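Local coordinates for protein BolA (Coxiella burnetii, PDB 3TR3) that is of unknown function but belongs to the BolA/IbaG family of stress-induced proteins and binds cobalt in the crystal, at residues V5-I10 with H32-V36; L18-I24 with A35-P40; R50-Y55 with L69-T75. All coordinates share one frame; numbering follows the deposited sequence.

Contact 1: V5-I10 with H32-V36; sequences VTTHDI and HFEAV. With CO (cobalt (II) ion), chain D.
The ring of F33 carries this contact: one face receives I10, and V5 lies at its far edge. I10 CG1 stands 3.8 Å above the ring plane, displaced toward the rim on the CD1 side, and its line to the ring centroid leans 25° from the normal, which makes it a CH-pi contact. At the edge, in the plane of the ring, V5 O approaches F33 CZ at 3.6 Å. The methyl V5 CG1 touches the same carbon at 3.9 Å; with CG1 anti to the backbone N (chi1 -175°), this branch is the one presented to the ring. Farther along the strand, I10 CG2 meets A35 CB at 4.4 Å, so the two branches of I10 are divided between two inward-facing strand residues, CG1 on F33 and CG2 on A35.

No hydrogen bond crosses between the segments; the polar work is done within the first turn of the helix. T6 is the N-cap and forms a capping box with D9: D9 N donates to T6 OG1 at 3.2 Å, and T6 N donates to D9 OD2 at 2.9 Å, entering from above the carboxylate plane. The box fixes the helix start, and I10, the residue after D9, leaves that same first turn toward F33.

At the beginning of the strand, H32 NE2 binds the cobalt ion at 2.2 Å, and H67 supplies a second ligand. Through I10 on F33 and A35, helix 7-17 packs on one face of the sheet, where I66 touches both I10 and F33. Strand 32-38 runs between strands 22-28 and 68-74, while T7 OG1 bonds to E27 of the second subunit.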
loop_
_atom_site.group_PDB
_atom_site.type_symbol
_atom_site.label_atom_id
_atom_site.label_comp_id
_atom_site.label_asym_id
_atom_site.label_seq_id
_atom_site.Cartn_x
_atom_site.Cartn_y
_atom_site.Cartn_z
ATOM N N VAL B 5 -1.346 15.351 -7.348
ATOM C CA VAL B 5 -0.787 14.340 -6.454
ATOM C C VAL B 5 -1.446 12.971 -6.607
ATOM O O VAL B 5 -2.671 12.856 -6.662
ATOM C CB VAL B 5 -0.810 14.845 -4.941
ATOM C CG1 VAL B 5 -0.138 13.871 -4.007
ATOM C CG2 VAL B 5 -0.123 16.160 -4.824
ATOM N N THR B 6 -0.636 11.920 -6.674
ATOM C CA THR B 6 -1.216 10.580 -6.753
ATOM C C THR B 6 -0.976 9.821 -5.473
ATOM O O THR B 6 -0.231 10.275 -4.598
ATOM C CB THR B 6 -0.644 9.729 -7.923
ATOM O OG1 THR B 6 0.778 9.604 -7.769
ATOM C CG2 THR B 6 -1.012 10.350 -9.302
ATOM N N THR B 7 -1.592 8.655 -5.357
ATOM C CA THR B 7 -1.331 7.829 -4.194
ATOM C C THR B 7 0.105 7.296 -4.191
ATOM O O THR B 7 0.651 7.046 -3.125
ATOM C CB THR B 7 -2.320 6.661 -4.067
ATOM O OG1 THR B 7 -2.223 5.844 -5.242
ATOM C CG2 THR B 7 -3.737 7.188 -3.909
ATOM N N HIS B 8 0.695 7.092 -5.369
ATOM C CA HIS B 8 2.073 6.585 -5.473
ATOM C C HIS B 8 3.087 7.684 -5.040
ATOM O O HIS B 8 4.164 7.382 -4.558
ATOM C CB HIS B 8 2.356 6.111 -6.911
ATOM C CG HIS B 8 3.639 5.352 -7.073
ATOM N ND1 HIS B 8 3.883 4.146 -6.444
ATOM C CD2 HIS B 8 4.752 5.622 -7.807
ATOM C CE1 HIS B 8 5.082 3.701 -6.785
ATOM N NE2 HIS B 8 5.628 4.580 -7.613
ATOM N N ASP B 9 2.736 8.948 -5.271
ATOM C CA ASP B 9 3.466 10.064 -4.710
ATOM C C ASP B 9 3.498 9.977 -3.170
ATOM O O ASP B 9 4.559 10.024 -2.572
ATOM C CB ASP B 9 2.829 11.389 -5.117
ATOM C CG ASP B 9 3.038 11.719 -6.580
ATOM O OD1 ASP B 9 4.054 11.298 -7.177
ATOM O OD2 ASP B 9 2.157 12.411 -7.133
ATOM N N ILE B 10 2.327 9.883 -2.550
ATOM C CA ILE B 10 2.213 9.909 -1.113
ATOM C C ILE B 10 3.153 8.821 -0.560
ATOM O O ILE B 10 3.893 9.057 0.410
ATOM C CB ILE B 10 0.760 9.606 -0.637
ATOM C CG1 ILE B 10 -0.257 10.637 -1.158
ATOM C CG2 ILE B 10 0.699 9.504 0.891
ATOM C CD1 ILE B 10 -0.004 12.048 -0.754
ATOM N N HIS B 32 -8.110 14.627 -1.044
ATOM C CA HIS B 32 -8.207 13.973 0.264
ATOM C C HIS B 32 -7.569 12.568 0.216
ATOM O O HIS B 32 -7.829 11.796 -0.671
ATOM C CB HIS B 32 -9.657 13.973 0.788
ATOM C CG HIS B 32 -10.153 15.334 1.210
ATOM N ND1 HIS B 32 -10.403 15.672 2.532
ATOM C CD2 HIS B 32 -10.414 16.460 0.487
ATOM C CE1 HIS B 32 -10.819 16.925 2.597
ATOM N NE2 HIS B 32 -10.837 17.427 1.362
ATOM N N PHE B 33 -6.660 12.281 1.134
ATOM C CA PHE B 33 -5.938 11.025 1.134
ATOM C C PHE B 33 -5.998 10.392 2.535
ATOM O O PHE B 33 -6.285 11.077 3.525
ATOM C CB PHE B 33 -4.471 11.254 0.755
ATOM C CG PHE B 33 -4.256 11.792 -0.633
ATOM C CD1 PHE B 33 -4.020 10.919 -1.708
ATOM C CD2 PHE B 33 -4.246 13.167 -0.868
ATOM C CE1 PHE B 33 -3.777 11.425 -3.003
ATOM C CE2 PHE B 33 -4.029 13.687 -2.164
ATOM C CZ PHE B 33 -3.796 12.824 -3.226
ATOM N N GLU B 34 -5.743 9.085 2.586
ATOM C CA GLU B 34 -5.536 8.324 3.820
ATOM C C GLU B 34 -4.331 7.454 3.597
ATOM O O GLU B 34 -4.161 6.874 2.524
ATOM C CB GLU B 34 -6.711 7.403 4.136
ATOM C CG GLU B 34 -8.035 8.094 4.324
ATOM C CD GLU B 34 -9.208 7.131 4.150
ATOM O OE1 GLU B 34 -9.002 6.015 3.605
ATOM O OE2 GLU B 34 -10.339 7.492 4.560
ATOM N N ALA B 35 -3.495 7.347 4.619
ATOM C CA ALA B 35 -2.308 6.527 4.540
ATOM C C ALA B 35 -2.169 5.729 5.836
ATOM O O ALA B 35 -2.522 6.218 6.909
ATOM C CB ALA B 35 -1.064 7.411 4.286
ATOM N N VAL B 36 -1.701 4.488 5.720
ATOM C CA VAL B 36 -1.405 3.655 6.864
ATOM C C VAL B 36 0.084 3.506 6.752
ATOM O O VAL B 36 0.583 3.120 5.695
ATOM C CB VAL B 36 -2.100 2.279 6.826
ATOM C CG1 VAL B 36 -1.820 1.501 8.101
ATOM C CG2 VAL B 36 -3.622 2.430 6.595
HETATM CO CO CO D . -11.451 19.522 1.183
#

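Contact 2: L18-I24 with A35-P40; sequences LSESRVI and AVVLCP
L38 and I24 meet at about a right angle on one side of a beta hairpin, the antiparallel pairing of strands 22-28 and 32-38. I24 CG2 approaches L38 CG and CD1, and the tip, I24 CD1, reaches L38 CD2 at 4.0 Å. I24 CG1 sits between the backbone N and the carbonyl carbon (chi1 66°), and from there it meets V36 CG1 at 3.8 Å, the two side chains crossing obliquely. One isoleucine therefore spans V36 and L38, two residues apart on the facing strand. Y79 of helix 76-80 also touches I24 and L38, and I24 of the second subunit packs on I24.

On the other face of the sheet V23 reaches across to A35, V23 CG1 to A35 CB at 4.3 Å, while I14 of helix 7-17 packs against V23.

R22 and L38 form a hydrogen-bonded antiparallel pair, as its two bonds attest. R22 N donates to L38 O in the carbonyl plane, with 160° at the hydrogen. The return bond, L38 N to R22 O, is straighter at 175°. Beyond this pair, the bond from I24 N to V36 O is weak.

Before the strand, a type II turn from L18 to S21 lays the chain against C39 and P40. L18 CD2 packs on C39 SG at 3.9 Å, and E20 CB lies against P40 CG. Two donors, S21 N and S21 OG, reach L18 O from the same face of its plane; the hydroxyl, S21 OG, is the nearer to L18 O at 2.7 Å.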
loop_
_atom_site.group_PDB
_atom_site.type_symbol
_atom_site.label_atom_id
_atom_site.label_comp_id
_atom_site.label_asym_id
_atom_site.label_seq_id
_atom_site.Cartn_x
_atom_site.Cartn_y
_atom_site.Cartn_z
ATOM N N LEU B 18 11.190 9.398 5.595
ATOM C CA LEU B 18 11.144 8.787 6.913
ATOM C C LEU B 18 11.763 7.387 6.878
ATOM O O LEU B 18 11.159 6.466 6.354
ATOM C CB LEU B 18 9.691 8.746 7.401
ATOM C CG LEU B 18 9.513 8.217 8.829
ATOM C CD1 LEU B 18 10.073 9.238 9.769
ATOM C CD2 LEU B 18 8.090 7.909 9.194
ATOM N N SER B 19 12.981 7.228 7.410
ATOM C CA SER B 19 13.721 5.952 7.278
ATOM C C SER B 19 13.027 4.795 7.951
ATOM O O SER B 19 12.407 4.961 9.003
ATOM C CB SER B 19 15.158 6.043 7.784
ATOM O OG SER B 19 15.912 6.792 6.856
ATOM N N GLU B 20 13.127 3.628 7.315
ATOM C CA GLU B 20 12.525 2.412 7.839
ATOM C C GLU B 20 10.989 2.460 7.838
ATOM O O GLU B 20 10.348 1.630 8.484
ATOM C CB GLU B 20 13.041 2.105 9.265
ATOM C CG GLU B 20 14.528 2.176 9.419
ATOM C CD GLU B 20 15.265 1.245 8.464
ATOM O OE1 GLU B 20 14.799 0.098 8.286
ATOM O OE2 GLU B 20 16.310 1.658 7.896
ATOM N N SER B 21 10.385 3.406 7.123
ATOM C CA SER B 21 8.922 3.366 7.015
ATOM C C SER B 21 8.437 2.599 5.772
ATOM O O SER B 21 9.092 2.581 4.728
ATOM C CB SER B 21 8.258 4.760 7.125
ATOM O OG SER B 21 8.629 5.619 6.061
ATOM N N ARG B 22 7.290 1.952 5.918
ATOM C CA ARG B 22 6.558 1.324 4.808
ATOM C C ARG B 22 5.149 1.893 4.760
ATOM O O ARG B 22 4.403 1.809 5.767
ATOM C CB ARG B 22 6.516 -0.208 4.953
ATOM C CG ARG B 22 5.780 -0.940 3.794
ATOM C CD ARG B 22 5.940 -2.471 3.839
ATOM N NE ARG B 22 7.347 -2.880 3.777
ATOM C CZ ARG B 22 7.825 -4.002 4.310
ATOM N NH1 ARG B 22 7.006 -4.830 4.959
ATOM N NH2 ARG B 22 9.123 -4.297 4.205
ATOM N N VAL B 23 4.779 2.500 3.617
ATOM C CA VAL B 23 3.368 2.880 3.428
ATOM C C VAL B 23 2.551 1.660 2.864
ATOM O O VAL B 23 2.569 1.370 1.657
ATOM C CB VAL B 23 3.202 4.177 2.579
ATOM C CG1 VAL B 23 1.753 4.647 2.571
ATOM C CG2 VAL B 23 4.115 5.283 3.094
ATOM N N ILE B 24 1.885 0.930 3.758
ATOM C CA ILE B 24 1.211 -0.299 3.388
ATOM C C ILE B 24 -0.149 -0.043 2.710
ATOM O O ILE B 24 -0.694 -0.914 2.042
ATOM C CB ILE B 24 1.049 -1.293 4.574
ATOM C CG1 ILE B 24 0.116 -0.725 5.635
ATOM C CG2 ILE B 24 2.430 -1.756 5.112
ATOM C CD1 ILE B 24 -0.244 -1.745 6.665
ATOM N N ALA B 35 -3.495 7.347 4.619
ATOM C CA ALA B 35 -2.308 6.527 4.540
ATOM C C ALA B 35 -2.169 5.729 5.836
ATOM O O ALA B 35 -2.522 6.218 6.909
ATOM C CB ALA B 35 -1.064 7.411 4.286
ATOM N N VAL B 36 -1.701 4.488 5.720
ATOM C CA VAL B 36 -1.405 3.655 6.864
ATOM C C VAL B 36 0.084 3.506 6.752
ATOM O O VAL B 36 0.583 3.120 5.695
ATOM C CB VAL B 36 -2.100 2.279 6.826
ATOM C CG1 VAL B 36 -1.820 1.501 8.101
ATOM C CG2 VAL B 36 -3.622 2.430 6.595
ATOM N N VAL B 37 0.789 3.922 7.813
ATOM C CA VAL B 37 2.245 3.991 7.818
ATOM C C VAL B 37 2.772 3.127 8.949
ATOM O O VAL B 37 2.271 3.209 10.081
ATOM C CB VAL B 37 2.762 5.443 7.990
ATOM C CG1 VAL B 37 4.277 5.471 7.837
ATOM C CG2 VAL B 37 2.145 6.343 6.956
ATOM N N LEU B 38 3.733 2.262 8.620
ATOM C CA LEU B 38 4.432 1.465 9.604
ATOM C C LEU B 38 5.830 2.055 9.728
ATOM O O LEU B 38 6.476 2.329 8.711
ATOM C CB LEU B 38 4.504 -0.040 9.235
ATOM C CG LEU B 38 3.228 -0.842 8.902
ATOM C CD1 LEU B 38 3.384 -2.408 8.937
ATOM C CD2 LEU B 38 2.020 -0.422 9.717
ATOM N N CYS B 39 6.280 2.253 10.975
ATOM C CA CYS B 39 7.645 2.688 11.277
ATOM C C CYS B 39 8.017 2.287 12.722
ATOM O O CYS B 39 7.266 2.597 13.660
ATOM C CB CYS B 39 7.755 4.204 11.102
ATOM S SG CYS B 39 9.445 4.802 11.051
ATOM N N PRO B 40 9.164 1.587 12.905
ATOM C CA PRO B 40 9.625 1.229 14.259
ATOM C C PRO B 40 9.980 2.470 15.108
ATOM O O PRO B 40 9.969 2.397 16.330
ATOM C CB PRO B 40 10.863 0.352 13.994
ATOM C CG PRO B 40 11.354 0.789 12.628
ATOM C CD PRO B 40 10.092 1.105 11.862
#

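Contact 3: R50-Y55 with L69-T75; sequences RHRLVY and LSLKTYT
R50 runs from the helix over T73: its CB lies 3.4 Å from T73 OG1, CG also passes near that oxygen, and CD returns to it at 3.5 Å. The chain is extended from CG to NE, which carries the guanidinium past the threonine; NH1 then donates to T73 O at 3.0 Å. This bond is bent: T73 O lies in the guanidinium plane, yet NH1 stands 45° out of the carbonyl plane. NH2 ends beside T75 CG2. E78, of helix 76-80, forms a salt bridge with NH1, and Q45 O accepts from NE.

H51 is turned so that L71 CB sits over the centre of one ring face, 7° off the normal, a CH-pi contact, while T73 OG1 lies in plane at the edge near CD2. V54 CG1 and L71 CD1 meet tip to tip at 3.7 Å. L71 CD1 also reaches Y55 CE1 at 3.6 Å, and Y55 OH donates to L69 O at 3.1 Å. The two hydrogen bonds flank L71, V54 and the H51 ring. Helix 47-57 crosses strand 68-74 steeply, with segment axes at 116°, within the beta-alpha-beta-type crossover that links parallel strands 32-38 and 68-74 in the alpha/beta fold of BolA proteins.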
loop_
_atom_site.group_PDB
_atom_site.type_symbol
_atom_site.label_atom_id
_atom_site.label_comp_id
_atom_site.label_asym_id
_atom_site.label_seq_id
_atom_site.Cartn_x
_atom_site.Cartn_y
_atom_site.Cartn_z
ATOM N N ARG B 50 3.684 10.811 16.183
ATOM C CA ARG B 50 3.838 9.881 15.062
ATOM C C ARG B 50 3.385 10.598 13.795
ATOM O O ARG B 50 4.097 10.624 12.790
ATOM C CB ARG B 50 3.027 8.614 15.272
ATOM C CG ARG B 50 3.557 7.659 16.316
ATOM C CD ARG B 50 2.491 6.630 16.680
ATOM N NE ARG B 50 2.993 5.726 17.694
ATOM C CZ ARG B 50 2.736 4.420 17.767
ATOM N NH1 ARG B 50 1.973 3.846 16.831
ATOM N NH2 ARG B 50 3.264 3.684 18.772
ATOM N N HIS B 51 2.232 11.253 13.890
ATOM C CA HIS B 51 1.665 12.001 12.762
ATOM C C HIS B 51 2.556 13.154 12.338
ATOM O O HIS B 51 2.735 13.380 11.153
ATOM C CB HIS B 51 0.243 12.505 13.068
ATOM C CG HIS B 51 -0.783 11.415 13.192
ATOM N ND1 HIS B 51 -2.138 11.657 13.089
ATOM C CD2 HIS B 51 -0.656 10.080 13.415
ATOM C CE1 HIS B 51 -2.795 10.522 13.246
ATOM N NE2 HIS B 51 -1.922 9.556 13.468
ATOM N N ARG B 52 3.132 13.876 13.299
ATOM C CA ARG B 52 3.990 14.999 12.947
ATOM C C ARG B 52 5.271 14.588 12.227
ATOM O O ARG B 52 5.716 15.276 11.292
ATOM C CB ARG B 52 4.291 15.858 14.167
ATOM C CG ARG B 52 3.099 16.666 14.542
ATOM C CD ARG B 52 3.274 17.290 15.880
ATOM N NE ARG B 52 2.236 18.289 16.098
ATOM C CZ ARG B 52 2.170 19.083 17.168
ATOM N NH1 ARG B 52 3.090 18.989 18.133
ATOM N NH2 ARG B 52 1.179 19.966 17.271
ATOM N N LEU B 53 5.861 13.472 12.649
ATOM C CA LEU B 53 7.042 12.970 11.949
ATOM C C LEU B 53 6.730 12.740 10.451
ATOM O O LEU B 53 7.562 13.042 9.582
ATOM C CB LEU B 53 7.554 11.689 12.591
ATOM C CG LEU B 53 8.496 11.892 13.776
ATOM C CD1 LEU B 53 8.936 10.543 14.397
ATOM C CD2 LEU B 53 9.708 12.764 13.363
ATOM N N VAL B 54 5.524 12.219 10.173
ATOM C CA VAL B 54 5.114 11.904 8.827
ATOM C C VAL B 54 4.877 13.192 8.014
ATOM O O VAL B 54 5.397 13.327 6.896
ATOM C CB VAL B 54 3.869 10.965 8.797
ATOM C CG1 VAL B 54 3.341 10.861 7.380
ATOM C CG2 VAL B 54 4.206 9.566 9.365
ATOM N N TYR B 55 4.143 14.148 8.589
ATOM C CA TYR B 55 3.925 15.430 7.926
ATOM C C TYR B 55 5.249 16.138 7.682
ATOM O O TYR B 55 5.417 16.829 6.685
ATOM C CB TYR B 55 3.039 16.344 8.759
ATOM C CG TYR B 55 1.647 15.831 8.992
ATOM C CD1 TYR B 55 0.975 15.145 7.986
ATOM C CD2 TYR B 55 0.984 16.043 10.210
ATOM C CE1 TYR B 55 -0.309 14.660 8.180
ATOM C CE2 TYR B 55 -0.319 15.557 10.415
ATOM C CZ TYR B 55 -0.960 14.864 9.386
ATOM O OH TYR B 55 -2.263 14.373 9.518
ATOM N N LEU B 69 -4.634 15.019 4.427
ATOM C CA LEU B 69 -4.031 13.718 4.589
ATOM C C LEU B 69 -4.339 13.166 5.963
ATOM O O LEU B 69 -3.904 13.698 6.923
ATOM C CB LEU B 69 -2.533 13.804 4.383
ATOM C CG LEU B 69 -1.778 12.516 4.700
ATOM C CD1 LEU B 69 -2.353 11.315 3.892
ATOM C CD2 LEU B 69 -0.305 12.707 4.428
ATOM N N SER B 70 -5.102 12.089 6.029
ATOM C CA SER B 70 -5.518 11.441 7.259
ATOM C C SER B 70 -4.580 10.248 7.472
ATOM O O SER B 70 -4.214 9.590 6.504
ATOM C CB SER B 70 -6.981 11.016 7.060
ATOM O OG SER B 70 -7.400 10.018 7.959
ATOM N N LEU B 71 -4.147 9.970 8.706
ATOM C CA LEU B 71 -3.108 8.924 8.928
ATOM C C LEU B 71 -3.488 7.889 9.961
ATOM O O LEU B 71 -4.119 8.217 10.954
ATOM C CB LEU B 71 -1.733 9.504 9.361
ATOM C CG LEU B 71 -1.002 10.540 8.513
ATOM C CD1 LEU B 71 0.162 11.273 9.325
ATOM C CD2 LEU B 71 -0.468 9.914 7.207
ATOM N N LYS B 72 -3.104 6.643 9.702
ATOM C CA LYS B 72 -2.952 5.651 10.764
ATOM C C LYS B 72 -1.492 5.224 10.817
ATOM O O LYS B 72 -0.931 4.808 9.805
ATOM C CB LYS B 72 -3.843 4.438 10.594
ATOM C CG LYS B 72 -5.316 4.728 10.676
ATOM C CD LYS B 72 -6.143 3.505 10.199
ATOM C CE LYS B 72 -7.637 3.780 10.317
ATOM N NZ LYS B 72 -8.439 2.668 9.760
ATOM N N THR B 73 -0.893 5.344 12.009
ATOM C CA THR B 73 0.542 5.117 12.215
ATOM C C THR B 73 0.789 3.962 13.167
ATOM O O THR B 73 0.325 3.985 14.291
ATOM C CB THR B 73 1.230 6.398 12.762
ATOM O OG1 THR B 73 0.462 6.945 13.844
ATOM C CG2 THR B 73 1.365 7.454 11.634
ATOM N N TYR B 74 1.506 2.939 12.714
ATOM C CA TYR B 74 1.734 1.761 13.535
ATOM C C TYR B 74 3.214 1.450 13.609
ATOM O O TYR B 74 3.970 1.738 12.688
ATOM C CB TYR B 74 1.019 0.511 12.971
ATOM C CG TYR B 74 -0.494 0.625 12.855
ATOM C CD1 TYR B 74 -1.323 0.417 13.952
ATOM C CD2 TYR B 74 -1.091 0.930 11.633
ATOM C CE1 TYR B 74 -2.696 0.541 13.850
ATOM C CE2 TYR B 74 -2.459 1.042 11.515
ATOM C CZ TYR B 74 -3.265 0.853 12.617
ATOM O OH TYR B 74 -4.641 0.964 12.465
ATOM N N THR B 75 3.628 0.841 14.710
ATOM C CA THR B 75 4.889 0.145 14.677
ATOM C C THR B 75 4.639 -1.176 13.975
ATOM O O THR B 75 3.525 -1.694 13.984
ATOM C CB THR B 75 5.452 -0.159 16.091
ATOM O OG1 THR B 75 4.547 -1.005 16.819
ATOM C CG2 THR B 75 5.740 1.131 16.858
#

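How the contacts relate
From the N terminus, helix 7-17 leads through a turn into strand 22-28, which folds back as strand 32-38. Contact 1 closes the longer loop, from the helix start to strand 32-38. Contact 2 opens inside that loop but closes farther along the strand, so the two cross, sharing A35 and V36. Contact 3 follows both in series, bringing helix 47-57 onto strand 68-74. That strand pairs with strand 32-38: F33 O lies 2.9 Å from S70 N, and V37 O lies 2.8 Å from Y74 N. Strand 32-38 is accordingly the central element through which all three contacts are joined.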